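Local structure of 4-hydroxybenzoyl-CoA thioesterase (Staphylococcus aureus, 6FDG) at residues I2-E14 / W29-L41. The protein probably hydrolyses the thioester of DHNA-CoA in the vitamin K2 pathway. Numbering follows the deposited sequence. Where two conformers were deposited one is given.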
loop_
_atom_site.group_PDB
_atom_site.type_symbol
_atom_site.label_atom_id
_atom_site.label_comp_id
_atom_site.label_asym_id
_atom_site.label_seq_id
_atom_site.Cartn_x
_atom_site.Cartn_y
_atom_site.Cartn_z
ATOM N N ILE A 2 -17.936 9.800 24.185
ATOM C CA ILE A 2 -16.695 10.493 24.135
ATOM C C ILE A 2 -16.036 10.205 22.788
ATOM O O ILE A 2 -15.850 8.991 22.469
ATOM C CB ILE A 2 -15.759 10.060 25.276
ATOM C CG1 ILE A 2 -16.305 10.327 26.716
ATOM C CG2 ILE A 2 -14.386 10.643 25.096
ATOM C CD1 ILE A 2 -17.264 11.378 26.861
ATOM N N TYR A 3 -15.714 11.149 21.979
ATOM C CA TYR A 3 -15.202 10.895 20.640
ATOM C C TYR A 3 -14.179 11.837 20.209
ATOM O O TYR A 3 -14.045 12.965 20.779
ATOM C CB TYR A 3 -16.329 10.885 19.634
ATOM C CG TYR A 3 -17.040 12.269 19.364
ATOM C CD1 TYR A 3 -16.613 13.128 18.437
ATOM C CD2 TYR A 3 -18.101 12.685 20.191
ATOM C CE1 TYR A 3 -17.216 14.440 18.210
ATOM C CE2 TYR A 3 -18.714 13.949 20.023
ATOM C CZ TYR A 3 -18.196 14.769 19.072
ATOM O OH TYR A 3 -18.785 16.042 18.780
ATOM N N SER A 4 -13.310 11.522 19.243
ATOM C CA SER A 4 -12.383 12.379 18.599
ATOM C C SER A 4 -12.855 12.626 17.130
ATOM O O SER A 4 -13.610 11.831 16.572
ATOM C CB SER A 4 -10.949 11.845 18.631
ATOM O OG SER A 4 -10.932 10.584 18.003
ATOM N N ILE A 5 -12.351 13.737 16.552
ATOM C CA ILE A 5 -12.460 14.004 15.122
ATOM C C ILE A 5 -11.133 14.179 14.552
ATOM O O ILE A 5 -10.292 14.968 15.051
ATOM C CB ILE A 5 -13.304 15.331 14.830
ATOM C CG1 ILE A 5 -14.680 15.164 15.388
ATOM C CG2 ILE A 5 -13.255 15.638 13.295
ATOM C CD1 ILE A 5 -15.585 14.263 14.688
ATOM N N THR A 6 -10.807 13.376 13.507
ATOM C CA THR A 6 -9.564 13.447 12.826
ATOM C C THR A 6 -9.754 13.856 11.398
ATOM O O THR A 6 -10.531 13.202 10.656
ATOM C CB THR A 6 -8.887 12.052 12.848
ATOM O OG1 THR A 6 -8.842 11.524 14.169
ATOM C CG2 THR A 6 -7.491 12.072 12.243
ATOM N N GLU A 7 -9.006 14.821 10.900
ATOM C CA GLU A 7 -9.096 15.220 9.485
ATOM C C GLU A 7 -8.003 14.468 8.720
ATOM O O GLU A 7 -6.836 14.427 9.133
ATOM C CB GLU A 7 -8.858 16.726 9.359
ATOM C CG GLU A 7 -9.959 17.543 10.048
ATOM C CD GLU A 7 -9.825 19.041 9.694
ATOM O OE1 GLU A 7 -10.041 19.375 8.511
ATOM O OE2 GLU A 7 -9.458 19.845 10.581
ATOM N N ILE A 8 -8.392 13.919 7.572
ATOM C CA ILE A 8 -7.511 13.222 6.674
ATOM C C ILE A 8 -7.711 13.777 5.260
ATOM O O ILE A 8 -8.842 13.905 4.806
ATOM C CB ILE A 8 -7.792 11.695 6.710
ATOM C CG1 ILE A 8 -7.610 11.156 8.146
ATOM C CG2 ILE A 8 -6.950 10.976 5.649
ATOM C CD1 ILE A 8 -7.853 9.655 8.249
ATOM N N GLU A 9 -6.633 14.062 4.582
ATOM C CA GLU A 9 -6.732 14.496 3.174
ATOM C C GLU A 9 -6.344 13.310 2.308
ATOM O O GLU A 9 -5.241 12.779 2.435
ATOM C CB GLU A 9 -5.772 15.659 2.931
ATOM C CG GLU A 9 -5.811 16.130 1.490
ATOM C CD GLU A 9 -5.710 17.631 1.347
ATOM O OE1 GLU A 9 -4.861 18.254 2.014
ATOM O OE2 GLU A 9 -6.534 18.207 0.601
ATOM N N ALA A 10 -7.243 12.886 1.430
ATOM C CA ALA A 10 -6.998 11.777 0.561
ATOM C C ALA A 10 -5.786 12.002 -0.294
ATOM O O ALA A 10 -5.482 13.164 -0.723
ATOM C CB ALA A 10 -8.206 11.514 -0.295
ATOM N N ARG A 11 -5.055 10.961 -0.641
ATOM C CA ARG A 11 -3.878 11.024 -1.496
ATOM C C ARG A 11 -4.188 10.390 -2.833
ATOM O O ARG A 11 -4.935 9.446 -2.927
ATOM C CB ARG A 11 -2.714 10.230 -0.838
ATOM C CG ARG A 11 -2.229 10.889 0.449
ATOM C CD ARG A 11 -1.374 9.935 1.229
ATOM N NE ARG A 11 -0.786 10.564 2.394
ATOM C CZ ARG A 11 0.091 10.004 3.246
ATOM N NH1 ARG A 11 0.492 8.818 3.020
ATOM N NH2 ARG A 11 0.583 10.771 4.195
ATOM N N TYR A 12 -3.528 10.897 -3.886
ATOM C CA TYR A 12 -3.680 10.288 -5.202
ATOM C C TYR A 12 -3.322 8.833 -5.221
ATOM O O TYR A 12 -3.970 7.993 -5.817
ATOM C CB TYR A 12 -2.769 11.105 -6.160
ATOM C CG TYR A 12 -2.984 10.747 -7.624
ATOM C CD1 TYR A 12 -2.387 9.674 -8.264
ATOM C CD2 TYR A 12 -3.963 11.449 -8.330
ATOM C CE1 TYR A 12 -2.738 9.336 -9.591
ATOM C CE2 TYR A 12 -4.215 11.192 -9.644
ATOM C CZ TYR A 12 -3.615 10.113 -10.190
ATOM O OH TYR A 12 -3.834 9.749 -11.603
ATOM N N ALA A 13 -2.312 8.476 -4.448
ATOM C CA ALA A 13 -1.859 7.064 -4.359
ATOM C C ALA A 13 -2.921 6.176 -3.764
ATOM O O ALA A 13 -2.866 4.969 -3.980
ATOM C CB ALA A 13 -0.687 6.927 -3.428
ATOM N N GLU A 14 -3.893 6.702 -3.039
ATOM C CA GLU A 14 -4.960 5.900 -2.436
ATOM C C GLU A 14 -6.130 5.620 -3.379
ATOM O O GLU A 14 -7.073 4.911 -2.933
ATOM C CB GLU A 14 -5.414 6.605 -1.181
ATOM C CG GLU A 14 -4.407 6.518 -0.025
ATOM C CD GLU A 14 -4.721 7.474 1.092
ATOM O OE1 GLU A 14 -5.277 8.566 0.972
ATOM O OE2 GLU A 14 -4.323 7.105 2.302
ATOM N N TRP A 29 -6.966 4.541 7.322
ATOM C CA TRP A 29 -7.588 5.750 7.854
ATOM C C TRP A 29 -8.188 5.508 9.225
ATOM O O TRP A 29 -8.033 6.384 10.101
ATOM C CB TRP A 29 -8.706 6.239 6.924
ATOM C CG TRP A 29 -8.181 6.809 5.617
ATOM C CD1 TRP A 29 -6.937 6.839 5.169
ATOM C CD2 TRP A 29 -8.990 7.433 4.598
ATOM N NE1 TRP A 29 -6.837 7.464 3.909
ATOM C CE2 TRP A 29 -8.127 7.836 3.591
ATOM C CE3 TRP A 29 -10.345 7.668 4.467
ATOM C CZ2 TRP A 29 -8.529 8.558 2.450
ATOM C CZ3 TRP A 29 -10.787 8.358 3.329
ATOM C CH2 TRP A 29 -9.855 8.788 2.361
ATOM N N PHE A 30 -8.749 4.325 9.484
ATOM C CA PHE A 30 -9.227 3.998 10.853
ATOM C C PHE A 30 -8.036 3.989 11.780
ATOM O O PHE A 30 -8.190 4.441 12.940
ATOM C CB PHE A 30 -9.931 2.682 10.899
ATOM C CG PHE A 30 -11.280 2.621 10.216
ATOM C CD1 PHE A 30 -11.988 3.700 9.740
ATOM C CD2 PHE A 30 -11.913 1.369 10.156
ATOM C CE1 PHE A 30 -13.264 3.560 9.152
ATOM C CE2 PHE A 30 -13.184 1.219 9.631
ATOM C CZ PHE A 30 -13.835 2.345 9.116
ATOM N N GLU A 31 -6.861 3.475 11.373
ATOM C CA GLU A 31 -5.680 3.503 12.237
ATOM C C GLU A 31 -5.268 4.903 12.574
ATOM O O GLU A 31 -4.975 5.203 13.759
ATOM C CB GLU A 31 -4.572 2.741 11.535
ATOM C CG GLU A 31 -3.225 2.897 12.205
ATOM C CD GLU A 31 -2.121 2.381 11.262
ATOM O OE1 GLU A 31 -1.393 3.255 10.611
ATOM O OE2 GLU A 31 -1.874 1.137 11.269
ATOM N N VAL A 32 -5.181 5.782 11.577
ATOM C CA VAL A 32 -4.817 7.161 11.821
ATOM C C VAL A 32 -5.790 7.779 12.837
ATOM O O VAL A 32 -5.380 8.450 13.793
ATOM C CB VAL A 32 -4.799 7.952 10.494
ATOM C CG1 VAL A 32 -4.687 9.497 10.718
ATOM C CG2 VAL A 32 -3.664 7.490 9.647
ATOM N N ALA A 33 -7.044 7.559 12.678
ATOM C CA ALA A 33 -8.072 8.081 13.582
ATOM C C ALA A 33 -7.980 7.528 14.955
ATOM O O ALA A 33 -8.066 8.299 15.949
ATOM C CB ALA A 33 -9.441 7.911 12.937
ATOM N N ARG A 34 -7.794 6.225 15.068
ATOM C CA ARG A 34 -7.707 5.591 16.353
ATOM C C ARG A 34 -6.453 6.068 17.150
ATOM O O ARG A 34 -6.535 6.359 18.345
ATOM C CB ARG A 34 -7.564 4.038 16.108
ATOM C CG ARG A 34 -7.417 3.228 17.331
ATOM C CD ARG A 34 -7.494 1.734 17.041
ATOM N NE ARG A 34 -6.432 1.234 16.206
ATOM C CZ ARG A 34 -6.562 0.838 14.952
ATOM N NH1 ARG A 34 -5.465 0.275 14.336
ATOM N NH2 ARG A 34 -7.620 1.075 14.197
ATOM N N LEU A 35 -5.342 6.238 16.460
ATOM C CA LEU A 35 -4.117 6.721 17.105
ATOM C C LEU A 35 -4.339 8.195 17.501
ATOM O O LEU A 35 -3.707 8.609 18.542
ATOM C CB LEU A 35 -2.924 6.487 16.195
ATOM C CG LEU A 35 -2.478 5.025 16.074
ATOM C CD1 LEU A 35 -1.432 4.864 14.948
ATOM C CD2 LEU A 35 -1.861 4.482 17.369
ATOM N N ASP A 36 -5.115 8.965 16.746
ATOM C CA ASP A 36 -5.399 10.355 17.119
ATOM C C ASP A 36 -6.277 10.324 18.345
ATOM O O ASP A 36 -6.111 11.168 19.276
ATOM C CB ASP A 36 -6.130 11.046 15.940
ATOM C CG ASP A 36 -6.342 12.536 16.135
ATOM O OD1 ASP A 36 -5.404 13.223 16.599
ATOM O OD2 ASP A 36 -7.481 12.956 15.817
ATOM N N TYR A 37 -7.282 9.452 18.480
ATOM C CA TYR A 37 -8.132 9.297 19.675
ATOM C C TYR A 37 -7.209 9.065 20.864
ATOM O O TYR A 37 -7.335 9.703 21.930
ATOM C CB TYR A 37 -9.160 8.185 19.491
ATOM C CG TYR A 37 -9.979 7.889 20.672
ATOM C CD1 TYR A 37 -9.523 7.043 21.693
ATOM C CD2 TYR A 37 -11.274 8.428 20.825
ATOM C CE1 TYR A 37 -10.280 6.742 22.798
ATOM C CE2 TYR A 37 -12.071 8.134 21.919
ATOM C CZ TYR A 37 -11.587 7.313 22.918
ATOM O OH TYR A 37 -12.408 7.020 24.040
ATOM N N ILE A 38 -6.317 8.089 20.777
ATOM C CA ILE A 38 -5.479 7.749 21.903
ATOM C C ILE A 38 -4.632 8.968 22.271
ATOM O O ILE A 38 -4.443 9.185 23.536
ATOM C CB ILE A 38 -4.625 6.504 21.457
ATOM C CG1 ILE A 38 -5.493 5.271 21.292
ATOM C CG2 ILE A 38 -3.412 6.307 22.434
ATOM C CD1 ILE A 38 -4.756 4.093 20.667
ATOM N N SER A 39 -4.037 9.616 21.341
ATOM C CA SER A 39 -3.260 10.810 21.701
ATOM C C SER A 39 -4.086 11.852 22.430
ATOM O O SER A 39 -3.753 12.468 23.462
ATOM C CB SER A 39 -2.615 11.343 20.457
ATOM O OG SER A 39 -1.727 12.413 20.600
ATOM N N LYS A 40 -5.250 12.138 21.911
ATOM C CA LYS A 40 -6.144 13.146 22.531
ATOM C C LYS A 40 -6.569 12.742 23.863
ATOM O O LYS A 40 -6.822 13.641 24.762
ATOM C CB LYS A 40 -7.292 13.450 21.550
ATOM C CG LYS A 40 -6.852 14.252 20.373
ATOM C CD LYS A 40 -7.823 14.356 19.201
ATOM C CE LYS A 40 -7.470 15.369 18.239
ATOM N NZ LYS A 40 -8.368 15.350 17.067
ATOM N N LEU A 41 -6.695 11.499 24.220
ATOM C CA LEU A 41 -7.085 11.033 25.518
ATOM C C LEU A 41 -5.882 11.193 26.440
ATOM O O LEU A 41 -6.166 11.198 27.657
ATOM C CB LEU A 41 -7.577 9.565 25.469
ATOM C CG LEU A 41 -8.343 9.068 26.588
ATOM C CD1 LEU A 41 -9.624 9.891 26.837
ATOM C CD2 LEU A 41 -8.572 7.565 26.353
HETATM O O HOH W 1 -15.139 6.639 23.601
HETATM O O HOH W 2 -10.984 15.766 18.208
#
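T6 and D36 join strand 2-9 to the long helix 26-41 of a hotdog fold, in which a curved sheet wraps around that helix; the axes of strand 2-9 and helix segment 29-41 run at 127° to each other. S4, T6 and I8 direct their side chains at the helix. The hydroxyl OG1 of T6 donates to OD2 of D36 at 2.6 Å, while NZ of K40 takes the syn side of the same oxygen in a salt bridge. D36 CG, trans to its backbone N (chi1 -173°), carries OD2 out to the T6 hydroxyl, which meets its anti flank, 19° out of the carboxylate plane. K40 lays its extended chain past CB of S4, and water 2 links its NZ to the backbone N of I5. Toward the start of the helix segment, I8 sets CG2 over one face of the W29 indole, 4.0 Å from the centroid of the five-membered ring, a CH-pi contact; CD1 packs on W29 CB and V32 CG1. A10 CB touches W29 CZ2. The indole NE1 donates to E14 OE2 at 3.0 Å, nearly in the ring plane but from above the carboxylate; OE2 also bridges to R11 of the second subunit, tying this end of the contact to the assembly. At the other end, S4 OG lies at the edge of the Y37 ring, 3.3 Å from Y37 CB, and water 1 donates to I2 O at 2.7 Å while hydrogen-bonded to Y37 OH.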